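28 kDa product (Pseudomonas syringae pv. phaseolicola, PDB 1UKF) is a papain-like cysteine protease of the peptidase C58 family that cleaves itself and acts as an avirulence protein in infected bean and Arabidopsis cells. Local coordinates at residues 116-122 with 133-138; 21-25 with 144-148; 93-98 with 178-184; 7-13 with 148-154. All coordinates share one frame; numbering follows the deposited sequence.

Overall arrangement
Interaction 4 begins nearest the N terminus: residues 7-13 pair with 148-154 and close the longest loop, joining the outermost strand 6-9 to strand 151-156. Just downstream, helix 18-27 enters interaction 2, which lies within that loop, packs the helix on strand 142-147 and shares Pro-148 with interaction 4. Strand 88-97 comes next; its partner, 178-184, lies beyond the ends of both loops, so interaction 3 crosses interactions 2 and 4. Interaction 1, the hairpin of 116-122 with 133-138, is enclosed by all three. Interactions 3 and 4 occupy opposite edges of one antiparallel sheet, their centres about 21 Å apart; interaction 1 lies in its middle and interaction 2 packs helix 18-27 against it.

Interaction 1 (116-122 with 133-138); sequences SGRKHLL and AIACSC
Leu-122 and Ile-134 meet close to the catalytic residues. Their side chains run obliquely, Leu-122 CB resting 3.7 Å from Ile-134 CG1. The isoleucine holds CG1 between its backbone N and carbonyl carbon (chi1 62°), which turns this branch to the leucine; its side chain also touches those of His-132 and Asp-147 of the active site. On the same face Cys-136 is a compact apolar spacer: its SG lies 4.0 Å from Leu-122 CD1 and 3.8 Å from His-120 CB, oblique to the imidazole. Val-113 of helix 102-113 touches His-120, Leu-122 and Cys-136.

The other face lies against helix 18-27, and there the small Ala-135 lets Ser-22 and Trp-25 approach closely. Further along, Lys-119 runs alongside Ser-137, bringing CE to 3.6 Å from Ser-137 OG, and the bend at its last torsion (chi4 66°) turns NZ toward a water. The ammonium gives a proton to this water, which in turn donates to Cys-138 O and lies 2.8 Å from Ser-137 OG.

Backbone bonds join both hydrogen-bonded pairs, His-120 with Cys-136 and Leu-122 with Ile-134; that from Leu-122 N to Ile-134 O is 2.8 Å long and almost straight. Gly-117, whose positive phi would press a side chain against the preceding carbonyl, adds N to Cys-138 O. The whole is an antiparallel beta hairpin in the sheet of a papain-like fold, and its second strand carries the catalytic histidine.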
loop_
_atom_site.group_PDB
_atom_site.type_symbol
_atom_site.label_atom_id
_atom_site.label_comp_id
_atom_site.label_asym_id
_atom_site.label_seq_id
_atom_site.Cartn_x
_atom_site.Cartn_y
_atom_site.Cartn_z
ATOM N N SER A 116 4.037 -11.802 11.123
ATOM C CA SER A 116 3.370 -12.902 10.446
ATOM C C SER A 116 1.847 -12.821 10.476
ATOM O O SER A 116 1.242 -12.576 11.523
ATOM C CB SER A 116 3.831 -14.234 11.040
ATOM O OG SER A 116 3.344 -15.313 10.269
ATOM N N GLY A 117 1.239 -13.016 9.307
ATOM C CA GLY A 117 -0.206 -12.992 9.191
ATOM C C GLY A 117 -0.849 -11.638 8.958
ATOM O O GLY A 117 -2.017 -11.570 8.582
ATOM N N ARG A 118 -0.105 -10.558 9.168
ATOM C CA ARG A 118 -0.672 -9.225 8.983
ATOM C C ARG A 118 -0.717 -8.737 7.545
ATOM O O ARG A 118 0.189 -8.990 6.748
ATOM C CB ARG A 118 0.082 -8.198 9.830
ATOM C CG ARG A 118 -0.022 -8.429 11.329
ATOM C CD ARG A 118 0.489 -7.228 12.114
ATOM N NE ARG A 118 0.443 -7.462 13.557
ATOM C CZ ARG A 118 0.802 -6.572 14.475
ATOM N NH1 ARG A 118 1.237 -5.375 14.111
ATOM N NH2 ARG A 118 0.729 -6.881 15.764
ATOM N N LYS A 119 -1.799 -8.034 7.229
ATOM C CA LYS A 119 -2.005 -7.450 5.911
ATOM C C LYS A 119 -2.332 -5.984 6.121
ATOM O O LYS A 119 -3.027 -5.632 7.073
ATOM C CB LYS A 119 -3.166 -8.132 5.184
ATOM C CG LYS A 119 -2.833 -9.512 4.655
ATOM C CD LYS A 119 -3.912 -10.011 3.707
ATOM C CE LYS A 119 -3.537 -11.356 3.098
ATOM N NZ LYS A 119 -3.494 -12.429 4.123
ATOM N N HIS A 120 -1.828 -5.128 5.240
ATOM C CA HIS A 120 -2.088 -3.698 5.364
ATOM C C HIS A 120 -2.245 -2.989 4.042
ATOM O O HIS A 120 -1.635 -3.357 3.038
ATOM C CB HIS A 120 -0.930 -2.961 6.054
ATOM C CG HIS A 120 -0.739 -3.302 7.494
ATOM N ND1 HIS A 120 -1.171 -2.493 8.523
ATOM C CD2 HIS A 120 -0.117 -4.353 8.076
ATOM C CE1 HIS A 120 -0.819 -3.032 9.677
ATOM N NE2 HIS A 120 -0.180 -4.161 9.433
ATOM N N LEU A 121 -3.076 -1.958 4.070
ATOM C CA LEU A 121 -3.210 -1.048 2.947
ATOM C C LEU A 121 -2.472 0.117 3.613
ATOM O O LEU A 121 -2.739 0.433 4.777
ATOM C CB LEU A 121 -4.663 -0.646 2.678
ATOM C CG LEU A 121 -4.807 0.457 1.619
ATOM C CD1 LEU A 121 -4.357 -0.050 0.255
ATOM C CD2 LEU A 121 -6.258 0.907 1.562
ATOM N N LEU A 122 -1.520 0.726 2.919
ATOM C CA LEU A 122 -0.774 1.838 3.491
ATOM C C LEU A 122 -0.924 3.058 2.605
ATOM O O LEU A 122 -0.993 2.942 1.384
ATOM C CB LEU A 122 0.714 1.497 3.605
ATOM C CG LEU A 122 1.135 0.244 4.376
ATOM C CD1 LEU A 122 2.634 0.048 4.241
ATOM C CD2 LEU A 122 0.743 0.370 5.838
ATOM N N ALA A 133 -1.306 5.114 -2.351
ATOM C CA ALA A 133 -1.560 3.873 -1.645
ATOM C C ALA A 133 -0.711 2.707 -2.122
ATOM O O ALA A 133 -0.464 2.550 -3.318
ATOM C CB ALA A 133 -3.030 3.519 -1.771
ATOM N N ILE A 134 -0.257 1.905 -1.165
ATOM C CA ILE A 134 0.520 0.706 -1.438
ATOM C C ILE A 134 -0.038 -0.362 -0.502
ATOM O O ILE A 134 -0.902 -0.079 0.331
ATOM C CB ILE A 134 2.040 0.914 -1.182
ATOM C CG1 ILE A 134 2.310 1.249 0.288
ATOM C CG2 ILE A 134 2.562 2.016 -2.096
ATOM C CD1 ILE A 134 3.785 1.387 0.628
ATOM N N ALA A 135 0.432 -1.595 -0.632
ATOM C CA ALA A 135 -0.068 -2.662 0.224
ATOM C C ALA A 135 1.032 -3.634 0.590
ATOM O O ALA A 135 2.075 -3.694 -0.057
ATOM C CB ALA A 135 -1.212 -3.406 -0.475
ATOM N N CYS A 136 0.803 -4.402 1.643
ATOM C CA CYS A 136 1.782 -5.391 2.055
ATOM C C CYS A 136 1.107 -6.534 2.792
ATOM O O CYS A 136 0.014 -6.384 3.343
ATOM C CB CYS A 136 2.886 -4.757 2.918
ATOM S SG CYS A 136 2.347 -3.952 4.439
ATOM N N SER A 137 1.761 -7.688 2.764
ATOM C CA SER A 137 1.254 -8.885 3.409
ATOM C C SER A 137 2.442 -9.679 3.912
ATOM O O SER A 137 3.421 -9.875 3.189
ATOM C CB SER A 137 0.455 -9.721 2.412
ATOM O OG SER A 137 0.014 -10.934 2.999
ATOM N N CYS A 138 2.355 -10.127 5.156
ATOM C CA CYS A 138 3.431 -10.895 5.749
ATOM C C CYS A 138 2.960 -12.330 5.922
ATOM O O CYS A 138 2.040 -12.603 6.697
ATOM C CB CYS A 138 3.822 -10.287 7.096
ATOM S SG CYS A 138 5.397 -10.865 7.751
HETATM O O HOH W 1 -0.608 -12.199 5.451
#

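Interaction 2 (21-25 with 144-148); sequences LSTEW and KLFDP
Trp-25 lays the five-membered part of its indole over Phe-146, whose CB stands 3.4 Å from the centroid of that ring, almost on its normal, in a CH-pi contact. Beyond CB the phenyl ring continues into an offset stack with the same five-membered ring, centroids 4.6 Å apart and planes at 19°. Both side chains reach straight out from their backbones, Trp-25 with CG opposite its N (chi1 -179°), and slide past each other in opposite senses. Trp-25 NE1 is held by Glu-152. At the indole edge, Lys-144 CB lies in the ring plane, 3.7 Å from Trp-25 CH2, before the lysine chain leads off to a salt bridge with Glu-139.

This is the core of the papain-like fold: the helix that starts with the catalytic Cys-18 packs against the sheet bearing the other two catalytic residues. Strand alternation turns Phe-146 to the helix and Asp-147 to the far side, where its carboxylate bonds His-132 and Tyr-171.

Nearer Cys-18, the helix meets the rim of Phe-146: Ser-22 CA approaches the ring edge, 3.9 Å from Phe-146 CE2. Pro-148 brings a compact, rigid apolar ring, its CG 3.4 Å from Ser-22 OG, a hydroxyl hydrogen-bonded to Cys-18 O and weakly to Ala-133 O. Leu-21 CD1 passes along Pro-148 CB at 4.1 Å.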
loop_
_atom_site.group_PDB
_atom_site.type_symbol
_atom_site.label_atom_id
_atom_site.label_comp_id
_atom_site.label_asym_id
_atom_site.label_seq_id
_atom_site.Cartn_x
_atom_site.Cartn_y
_atom_site.Cartn_z
ATOM N N LEU A 21 -5.851 -0.749 -6.995
ATOM C CA LEU A 21 -4.867 -1.752 -7.393
ATOM C C LEU A 21 -4.246 -2.418 -6.171
ATOM O O LEU A 21 -4.038 -3.632 -6.160
ATOM C CB LEU A 21 -3.758 -1.112 -8.233
ATOM C CG LEU A 21 -4.127 -0.688 -9.658
ATOM C CD1 LEU A 21 -3.005 0.160 -10.244
ATOM C CD2 LEU A 21 -4.381 -1.924 -10.521
ATOM N N SER A 22 -3.945 -1.626 -5.146
ATOM C CA SER A 22 -3.346 -2.157 -3.930
ATOM C C SER A 22 -4.299 -3.121 -3.240
ATOM O O SER A 22 -3.875 -4.155 -2.715
ATOM C CB SER A 22 -2.964 -1.017 -2.983
ATOM O OG SER A 22 -1.894 -0.269 -3.526
ATOM N N THR A 23 -5.587 -2.792 -3.240
ATOM C CA THR A 23 -6.564 -3.669 -2.610
ATOM C C THR A 23 -6.725 -4.950 -3.429
ATOM O O THR A 23 -6.847 -6.037 -2.862
ATOM C CB THR A 23 -7.920 -2.959 -2.435
ATOM O OG1 THR A 23 -7.734 -1.790 -1.624
ATOM C CG2 THR A 23 -8.919 -3.872 -1.736
ATOM N N GLU A 24 -6.705 -4.836 -4.756
ATOM C CA GLU A 24 -6.812 -6.020 -5.609
ATOM C C GLU A 24 -5.600 -6.916 -5.332
ATOM O O GLU A 24 -5.727 -8.136 -5.251
ATOM C CB GLU A 24 -6.861 -5.610 -7.088
ATOM C CG GLU A 24 -6.813 -6.763 -8.102
ATOM C CD GLU A 24 -8.031 -7.673 -8.068
ATOM O OE1 GLU A 24 -9.031 -7.345 -7.395
ATOM O OE2 GLU A 24 -7.990 -8.728 -8.738
ATOM N N TRP A 25 -4.425 -6.311 -5.168
ATOM C CA TRP A 25 -3.227 -7.094 -4.876
ATOM C C TRP A 25 -3.408 -7.817 -3.541
ATOM O O TRP A 25 -3.047 -8.986 -3.413
ATOM C CB TRP A 25 -1.989 -6.193 -4.807
ATOM C CG TRP A 25 -0.721 -6.953 -4.525
ATOM C CD1 TRP A 25 0.085 -7.579 -5.435
ATOM C CD2 TRP A 25 -0.131 -7.183 -3.242
ATOM N NE1 TRP A 25 1.142 -8.182 -4.796
ATOM C CE2 TRP A 25 1.036 -7.956 -3.449
ATOM C CE3 TRP A 25 -0.471 -6.812 -1.934
ATOM C CZ2 TRP A 25 1.865 -8.361 -2.397
ATOM C CZ3 TRP A 25 0.351 -7.213 -0.889
ATOM C CH2 TRP A 25 1.506 -7.978 -1.126
ATOM N N LYS A 144 5.892 -9.345 1.906
ATOM C CA LYS A 144 5.627 -8.906 0.535
ATOM C C LYS A 144 5.083 -7.483 0.538
ATOM O O LYS A 144 4.225 -7.150 1.350
ATOM C CB LYS A 144 4.581 -9.807 -0.130
ATOM C CG LYS A 144 4.919 -11.282 -0.233
ATOM C CD LYS A 144 3.751 -12.024 -0.878
ATOM C CE LYS A 144 4.037 -13.506 -1.057
ATOM N NZ LYS A 144 2.866 -14.205 -1.653
ATOM N N LEU A 145 5.573 -6.654 -0.379
ATOM C CA LEU A 145 5.101 -5.281 -0.480
ATOM C C LEU A 145 4.868 -4.935 -1.942
ATOM O O LEU A 145 5.705 -5.215 -2.802
ATOM C CB LEU A 145 6.110 -4.313 0.148
ATOM C CG LEU A 145 5.687 -2.839 0.159
ATOM C CD1 LEU A 145 6.302 -2.141 1.358
ATOM C CD2 LEU A 145 6.097 -2.161 -1.144
ATOM N N PHE A 146 3.718 -4.334 -2.220
ATOM C CA PHE A 146 3.360 -3.940 -3.576
ATOM C C PHE A 146 3.111 -2.443 -3.659
ATOM O O PHE A 146 2.306 -1.891 -2.902
ATOM C CB PHE A 146 2.103 -4.696 -4.035
ATOM C CG PHE A 146 1.457 -4.120 -5.276
ATOM C CD1 PHE A 146 2.113 -4.143 -6.504
ATOM C CD2 PHE A 146 0.188 -3.554 -5.210
ATOM C CE1 PHE A 146 1.511 -3.611 -7.644
ATOM C CE2 PHE A 146 -0.420 -3.021 -6.346
ATOM C CZ PHE A 146 0.245 -3.052 -7.562
ATOM N N ASP A 147 3.823 -1.787 -4.568
ATOM C CA ASP A 147 3.647 -0.359 -4.802
ATOM C C ASP A 147 3.215 -0.273 -6.265
ATOM O O ASP A 147 3.985 -0.615 -7.159
ATOM C CB ASP A 147 4.961 0.396 -4.621
ATOM C CG ASP A 147 4.807 1.888 -4.846
ATOM O OD1 ASP A 147 3.912 2.287 -5.620
ATOM O OD2 ASP A 147 5.589 2.667 -4.256
ATOM N N PRO A 148 1.978 0.176 -6.526
ATOM C CA PRO A 148 1.474 0.290 -7.899
ATOM C C PRO A 148 2.406 1.008 -8.886
ATOM O O PRO A 148 2.384 0.713 -10.081
ATOM C CB PRO A 148 0.150 1.025 -7.717
ATOM C CG PRO A 148 -0.319 0.549 -6.368
ATOM C CD PRO A 148 0.953 0.587 -5.546
#

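Interaction 3 (93-98 with 178-184); sequences PKTVHA and VACVNEF
Val-96 and Val-181 form the central hydrogen-bonded pair of two antiparallel strands, each donating its N to the other's O at 2.9 Å. Lys-94 and Glu-183 pair likewise; Lys-94 N meets Glu-183 O in the carbonyl plane, on a lone pair, whereas Ala-98 N comes to Ala-179 O from above its plane.

Among polar side chains, Thr-95 and Asn-182 lie side by side, pointing the same way, with Thr-95 OG1 3.0 Å from Asn-182 OD1; ND2 of the asparagine is bound to Ser-123. On the opposite face the fully extended Lys-94 (chi1 180°) runs alongside Glu-183, its CD 3.5 Å from Glu-183 OE1. The lysine's ammonium passes on to a salt bridge with Asp-112. That carboxylate lies close to Glu-183 OE2, and the lysine probably eases the repulsion.

Apolar contacts fill the rest. Pro-93 CG sits 3.6 Å from Phe-184 CE2, the two side chains crossing obliquely, and Phe-75 of helix 73-84 meets Phe-184 edge-to-face. Thr-95 also offers its methyl CG2 to Cys-180 SG at 3.9 Å. Val-96, a branched residue suited to a buried strand position, packs under helix 102-113. The arrangement is that of an outermost strand, 88-97, closing one side of an antiparallel sheet with a helix on each face.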
loop_
_atom_site.group_PDB
_atom_site.type_symbol
_atom_site.label_atom_id
_atom_site.label_comp_id
_atom_site.label_asym_id
_atom_site.label_seq_id
_atom_site.Cartn_x
_atom_site.Cartn_y
_atom_site.Cartn_z
ATOM N N PRO A 93 -6.742 3.245 12.310
ATOM C CA PRO A 93 -5.630 3.570 11.411
ATOM C C PRO A 93 -4.519 4.278 12.181
ATOM O O PRO A 93 -4.781 5.200 12.956
ATOM C CB PRO A 93 -6.285 4.471 10.371
ATOM C CG PRO A 93 -7.671 3.906 10.280
ATOM C CD PRO A 93 -8.028 3.679 11.737
ATOM N N LYS A 94 -3.284 3.840 11.971
ATOM C CA LYS A 94 -2.144 4.430 12.658
ATOM C C LYS A 94 -1.363 5.363 11.744
ATOM O O LYS A 94 -1.158 5.068 10.570
ATOM C CB LYS A 94 -1.216 3.331 13.175
ATOM C CG LYS A 94 -0.002 3.855 13.916
ATOM C CD LYS A 94 0.862 2.718 14.426
ATOM C CE LYS A 94 2.097 3.249 15.130
ATOM N NZ LYS A 94 2.954 2.145 15.631
ATOM N N THR A 95 -0.931 6.494 12.290
ATOM C CA THR A 95 -0.167 7.466 11.524
ATOM C C THR A 95 1.256 7.560 12.058
ATOM O O THR A 95 1.469 7.910 13.219
ATOM C CB THR A 95 -0.806 8.869 11.596
ATOM O OG1 THR A 95 -2.147 8.815 11.097
ATOM C CG2 THR A 95 -0.006 9.862 10.771
ATOM N N VAL A 96 2.226 7.237 11.212
ATOM C CA VAL A 96 3.625 7.313 11.604
ATOM C C VAL A 96 4.226 8.509 10.877
ATOM O O VAL A 96 4.249 8.548 9.645
ATOM C CB VAL A 96 4.399 6.032 11.212
ATOM C CG1 VAL A 96 5.834 6.118 11.712
ATOM C CG2 VAL A 96 3.711 4.808 11.797
ATOM N N HIS A 97 4.694 9.491 11.641
ATOM C CA HIS A 97 5.278 10.693 11.057
ATOM C C HIS A 97 6.746 10.510 10.702
ATOM O O HIS A 97 7.453 9.717 11.320
ATOM C CB HIS A 97 5.116 11.882 12.011
ATOM C CG HIS A 97 3.690 12.206 12.330
ATOM N ND1 HIS A 97 2.966 11.528 13.287
ATOM C CD2 HIS A 97 2.841 13.112 11.790
ATOM C CE1 HIS A 97 1.734 12.002 13.324
ATOM N NE2 HIS A 97 1.631 12.964 12.426
ATOM N N ALA A 98 7.197 11.260 9.702
ATOM C CA ALA A 98 8.576 11.182 9.231
ATOM C C ALA A 98 9.586 11.847 10.161
ATOM O O ALA A 98 10.739 12.048 9.779
ATOM C CB ALA A 98 8.678 11.790 7.838
ATOM N N VAL A 178 7.744 12.209 1.996
ATOM C CA VAL A 178 6.751 11.421 2.711
ATOM C C VAL A 178 6.625 11.994 4.119
ATOM O O VAL A 178 7.423 11.680 5.000
ATOM C CB VAL A 178 7.173 9.940 2.801
ATOM C CG1 VAL A 178 6.086 9.129 3.489
ATOM C CG2 VAL A 178 7.451 9.393 1.405
ATOM N N ALA A 179 5.621 12.841 4.316
ATOM C CA ALA A 179 5.384 13.480 5.607
ATOM C C ALA A 179 4.974 12.464 6.667
ATOM O O ALA A 179 5.354 12.579 7.835
ATOM C CB ALA A 179 4.308 14.550 5.465
ATOM N N CYS A 180 4.188 11.477 6.254
ATOM C CA CYS A 180 3.740 10.435 7.165
ATOM C C CYS A 180 3.194 9.247 6.391
ATOM O O CYS A 180 2.958 9.323 5.185
ATOM C CB CYS A 180 2.661 10.968 8.117
ATOM S SG CYS A 180 1.070 11.365 7.357
ATOM N N VAL A 181 3.014 8.142 7.102
ATOM C CA VAL A 181 2.485 6.923 6.519
ATOM C C VAL A 181 1.300 6.493 7.366
ATOM O O VAL A 181 1.418 6.376 8.586
ATOM C CB VAL A 181 3.530 5.787 6.540
ATOM C CG1 VAL A 181 2.908 4.495 6.025
ATOM C CG2 VAL A 181 4.736 6.167 5.699
ATOM N N ASN A 182 0.154 6.283 6.728
ATOM C CA ASN A 182 -1.024 5.825 7.452
ATOM C C ASN A 182 -1.128 4.321 7.248
ATOM O O ASN A 182 -0.979 3.826 6.130
ATOM C CB ASN A 182 -2.299 6.485 6.930
ATOM C CG ASN A 182 -2.246 7.988 7.000
ATOM O OD1 ASN A 182 -2.070 8.570 8.071
ATOM N ND2 ASN A 182 -2.404 8.632 5.855
ATOM N N GLU A 183 -1.384 3.600 8.329
ATOM C CA GLU A 183 -1.492 2.153 8.263
ATOM C C GLU A 183 -2.921 1.692 8.476
ATOM O O GLU A 183 -3.578 2.108 9.430
ATOM C CB GLU A 183 -0.618 1.502 9.338
ATOM C CG GLU A 183 0.821 1.972 9.371
ATOM C CD GLU A 183 1.560 1.441 10.583
ATOM O OE1 GLU A 183 0.917 0.799 11.441
ATOM O OE2 GLU A 183 2.781 1.665 10.685
ATOM N N PHE A 184 -3.398 0.839 7.579
ATOM C CA PHE A 184 -4.731 0.268 7.690
ATOM C C PHE A 184 -4.525 -1.235 7.816
ATOM O O PHE A 184 -4.298 -1.928 6.821
ATOM C CB PHE A 184 -5.575 0.598 6.458
ATOM C CG PHE A 184 -5.797 2.069 6.262
ATOM C CD1 PHE A 184 -4.917 2.827 5.493
ATOM C CD2 PHE A 184 -6.860 2.713 6.890
ATOM C CE1 PHE A 184 -5.093 4.205 5.354
ATOM C CE2 PHE A 184 -7.042 4.088 6.758
ATOM C CZ PHE A 184 -6.158 4.833 5.990
#

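Interaction 4 (7-13 with 148-154); sequences VASRDVN and PNLGEFQ
Val-7 and Ala-8 both turn their N-H to Glu-152 O, at 3.0 and 3.2 Å and from the same face of its plane, which makes a classic beta bulge. Glu-152 N answers to Ala-8 O. Next to it Gly-151 has a positive phi, and a side chain there would run into Ala-8 O; a glycine suits the spot. Arg-10 N then reaches Leu-150 O from above the carbonyl plane, and Val-12 N meets Pro-148 O at 2.9 Å, nearly along the C=O axis.

Side-chain hydrogen bonds fix the far end. Asn-13 ND2 donates to Asn-149 OD1 at 3.0 Å: the acceptor lies in the plane of the Asn-13 amide, but the donor stands above the Asn-149 carbonyl, the two amides being turned 43° apart. Asp-11 OD1 takes the N-H of Asn-13 in an Asx turn. Midway, a water bonded to Ser-9 OG donates to Leu-150 O. At the bulge end Gln-154 NE2 bonds Glu-152 OE2, a carboxylate also paired with Arg-37, while Gln-154 OE1 accepts from Gln-142.

Apolar packing is carried by Val-7, which crosses Gln-154 at about a right angle, CG1 3.7 Å from Gln-154 CB, while its CG2 lies 3.8 Å from Glu-152 CG. Asn-13 CB lies 3.6 Å from Pro-148 CB.

Both asparagines touch His-132 and Asn-13 also Cys-18, so this sheet-edge pairing runs directly into the active site of the papain-like protease.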
loop_
_atom_site.group_PDB
_atom_site.type_symbol
_atom_site.label_atom_id
_atom_site.label_comp_id
_atom_site.label_asym_id
_atom_site.label_seq_id
_atom_site.Cartn_x
_atom_site.Cartn_y
_atom_site.Cartn_z
ATOM N N VAL A 7 11.085 -8.197 -6.757
ATOM C CA VAL A 7 10.829 -9.553 -7.233
ATOM C C VAL A 7 10.041 -9.523 -8.544
ATOM O O VAL A 7 10.072 -10.478 -9.319
ATOM C CB VAL A 7 10.077 -10.419 -6.187
ATOM C CG1 VAL A 7 11.001 -10.738 -5.028
ATOM C CG2 VAL A 7 8.828 -9.713 -5.695
ATOM N N ALA A 8 9.335 -8.423 -8.788
ATOM C CA ALA A 8 8.568 -8.259 -10.020
ATOM C C ALA A 8 8.333 -6.775 -10.271
ATOM O O ALA A 8 7.378 -6.187 -9.759
ATOM C CB ALA A 8 7.238 -9.001 -9.927
ATOM N N SER A 9 9.218 -6.175 -11.057
ATOM C CA SER A 9 9.130 -4.761 -11.388
ATOM C C SER A 9 8.025 -4.523 -12.412
ATOM O O SER A 9 7.953 -5.212 -13.433
ATOM C CB SER A 9 10.467 -4.278 -11.948
ATOM O OG SER A 9 10.403 -2.910 -12.303
ATOM N N ARG A 10 7.163 -3.550 -12.139
ATOM C CA ARG A 10 6.072 -3.232 -13.049
ATOM C C ARG A 10 5.349 -1.970 -12.602
ATOM O O ARG A 10 4.814 -1.913 -11.495
ATOM C CB ARG A 10 5.065 -4.387 -13.102
ATOM C CG ARG A 10 4.259 -4.461 -14.405
ATOM C CD ARG A 10 5.132 -4.975 -15.553
ATOM N NE ARG A 10 5.658 -6.302 -15.240
ATOM C CZ ARG A 10 4.978 -7.433 -15.396
ATOM N NH1 ARG A 10 3.742 -7.410 -15.879
ATOM N NH2 ARG A 10 5.521 -8.588 -15.036
ATOM N N ASP A 11 5.352 -0.953 -13.457
ATOM C CA ASP A 11 4.638 0.280 -13.157
ATOM C C ASP A 11 3.241 0.065 -13.728
ATOM O O ASP A 11 3.039 0.157 -14.941
ATOM C CB ASP A 11 5.304 1.469 -13.848
ATOM C CG ASP A 11 4.555 2.772 -13.621
ATOM O OD1 ASP A 11 3.428 2.742 -13.079
ATOM O OD2 ASP A 11 5.097 3.836 -13.994
ATOM N N VAL A 12 2.285 -0.239 -12.858
ATOM C CA VAL A 12 0.919 -0.495 -13.299
ATOM C C VAL A 12 -0.057 0.601 -12.885
ATOM O O VAL A 12 -1.271 0.432 -13.006
ATOM C CB VAL A 12 0.416 -1.858 -12.746
ATOM C CG1 VAL A 12 1.282 -2.983 -13.290
ATOM C CG2 VAL A 12 0.450 -1.865 -11.219
ATOM N N ASN A 13 0.481 1.741 -12.449
ATOM C CA ASN A 13 -0.350 2.843 -11.966
ATOM C C ASN A 13 -0.466 4.062 -12.880
ATOM O O ASN A 13 -0.736 5.169 -12.411
ATOM C CB ASN A 13 0.165 3.273 -10.583
ATOM C CG ASN A 13 -0.833 4.127 -9.821
ATOM O OD1 ASN A 13 -2.036 3.864 -9.840
ATOM N ND2 ASN A 13 -0.331 5.139 -9.120
ATOM N N PRO A 148 1.978 0.176 -6.526
ATOM C CA PRO A 148 1.474 0.290 -7.899
ATOM C C PRO A 148 2.406 1.008 -8.886
ATOM O O PRO A 148 2.384 0.713 -10.081
ATOM C CB PRO A 148 0.150 1.025 -7.717
ATOM C CG PRO A 148 -0.319 0.549 -6.368
ATOM C CD PRO A 148 0.953 0.587 -5.546
ATOM N N ASN A 149 3.212 1.950 -8.398
ATOM C CA ASN A 149 4.134 2.685 -9.264
ATOM C C ASN A 149 5.392 1.905 -9.619
ATOM O O ASN A 149 6.043 2.208 -10.620
ATOM C CB ASN A 149 4.622 3.983 -8.601
ATOM C CG ASN A 149 3.540 5.029 -8.449
ATOM O OD1 ASN A 149 2.648 5.158 -9.286
ATOM N ND2 ASN A 149 3.638 5.815 -7.382
ATOM N N LEU A 150 5.727 0.898 -8.812
ATOM C CA LEU A 150 6.970 0.152 -8.986
ATOM C C LEU A 150 6.896 -1.352 -9.197
ATOM O O LEU A 150 7.685 -1.910 -9.963
ATOM C CB LEU A 150 7.873 0.429 -7.782
ATOM C CG LEU A 150 8.188 1.905 -7.519
ATOM C CD1 LEU A 150 8.746 2.074 -6.117
ATOM C CD2 LEU A 150 9.171 2.414 -8.564
ATOM N N GLY A 151 5.975 -2.013 -8.508
ATOM C CA GLY A 151 5.859 -3.454 -8.636
ATOM C C GLY A 151 5.886 -4.114 -7.272
ATOM O O GLY A 151 5.563 -3.479 -6.261
ATOM N N GLU A 152 6.279 -5.385 -7.234
ATOM C CA GLU A 152 6.320 -6.123 -5.981
ATOM C C GLU A 152 7.737 -6.321 -5.462
ATOM O O GLU A 152 8.674 -6.575 -6.230
ATOM C CB GLU A 152 5.633 -7.488 -6.135
ATOM C CG GLU A 152 5.414 -8.202 -4.794
ATOM C CD GLU A 152 4.618 -9.491 -4.909
ATOM O OE1 GLU A 152 3.591 -9.507 -5.622
ATOM O OE2 GLU A 152 5.017 -10.487 -4.263
ATOM N N PHE A 153 7.874 -6.192 -4.147
ATOM C CA PHE A 153 9.145 -6.356 -3.457
ATOM C C PHE A 153 8.943 -7.387 -2.362
ATOM O O PHE A 153 7.826 -7.582 -1.877
ATOM C CB PHE A 153 9.591 -5.035 -2.824
ATOM C CG PHE A 153 9.738 -3.910 -3.806
ATOM C CD1 PHE A 153 8.625 -3.198 -4.244
ATOM C CD2 PHE A 153 10.988 -3.586 -4.319
ATOM C CE1 PHE A 153 8.755 -2.177 -5.185
ATOM C CE2 PHE A 153 11.132 -2.570 -5.258
ATOM C CZ PHE A 153 10.012 -1.863 -5.693
ATOM N N GLN A 154 10.025 -8.046 -1.973
ATOM C CA GLN A 154 9.960 -9.046 -0.922
ATOM C C GLN A 154 11.224 -9.024 -0.087
ATOM O O GLN A 154 12.313 -8.725 -0.587
ATOM C CB GLN A 154 9.761 -10.442 -1.518
ATOM C CG GLN A 154 8.343 -10.703 -2.009
ATOM C CD GLN A 154 8.178 -12.087 -2.603
ATOM O OE1 GLN A 154 8.904 -13.016 -2.242
ATOM N NE2 GLN A 154 7.209 -12.238 -3.502
HETATM O O HOH W 2 9.917 -0.809 -10.859
HETATM O O HOH W 3 2.752 5.243 -12.161
#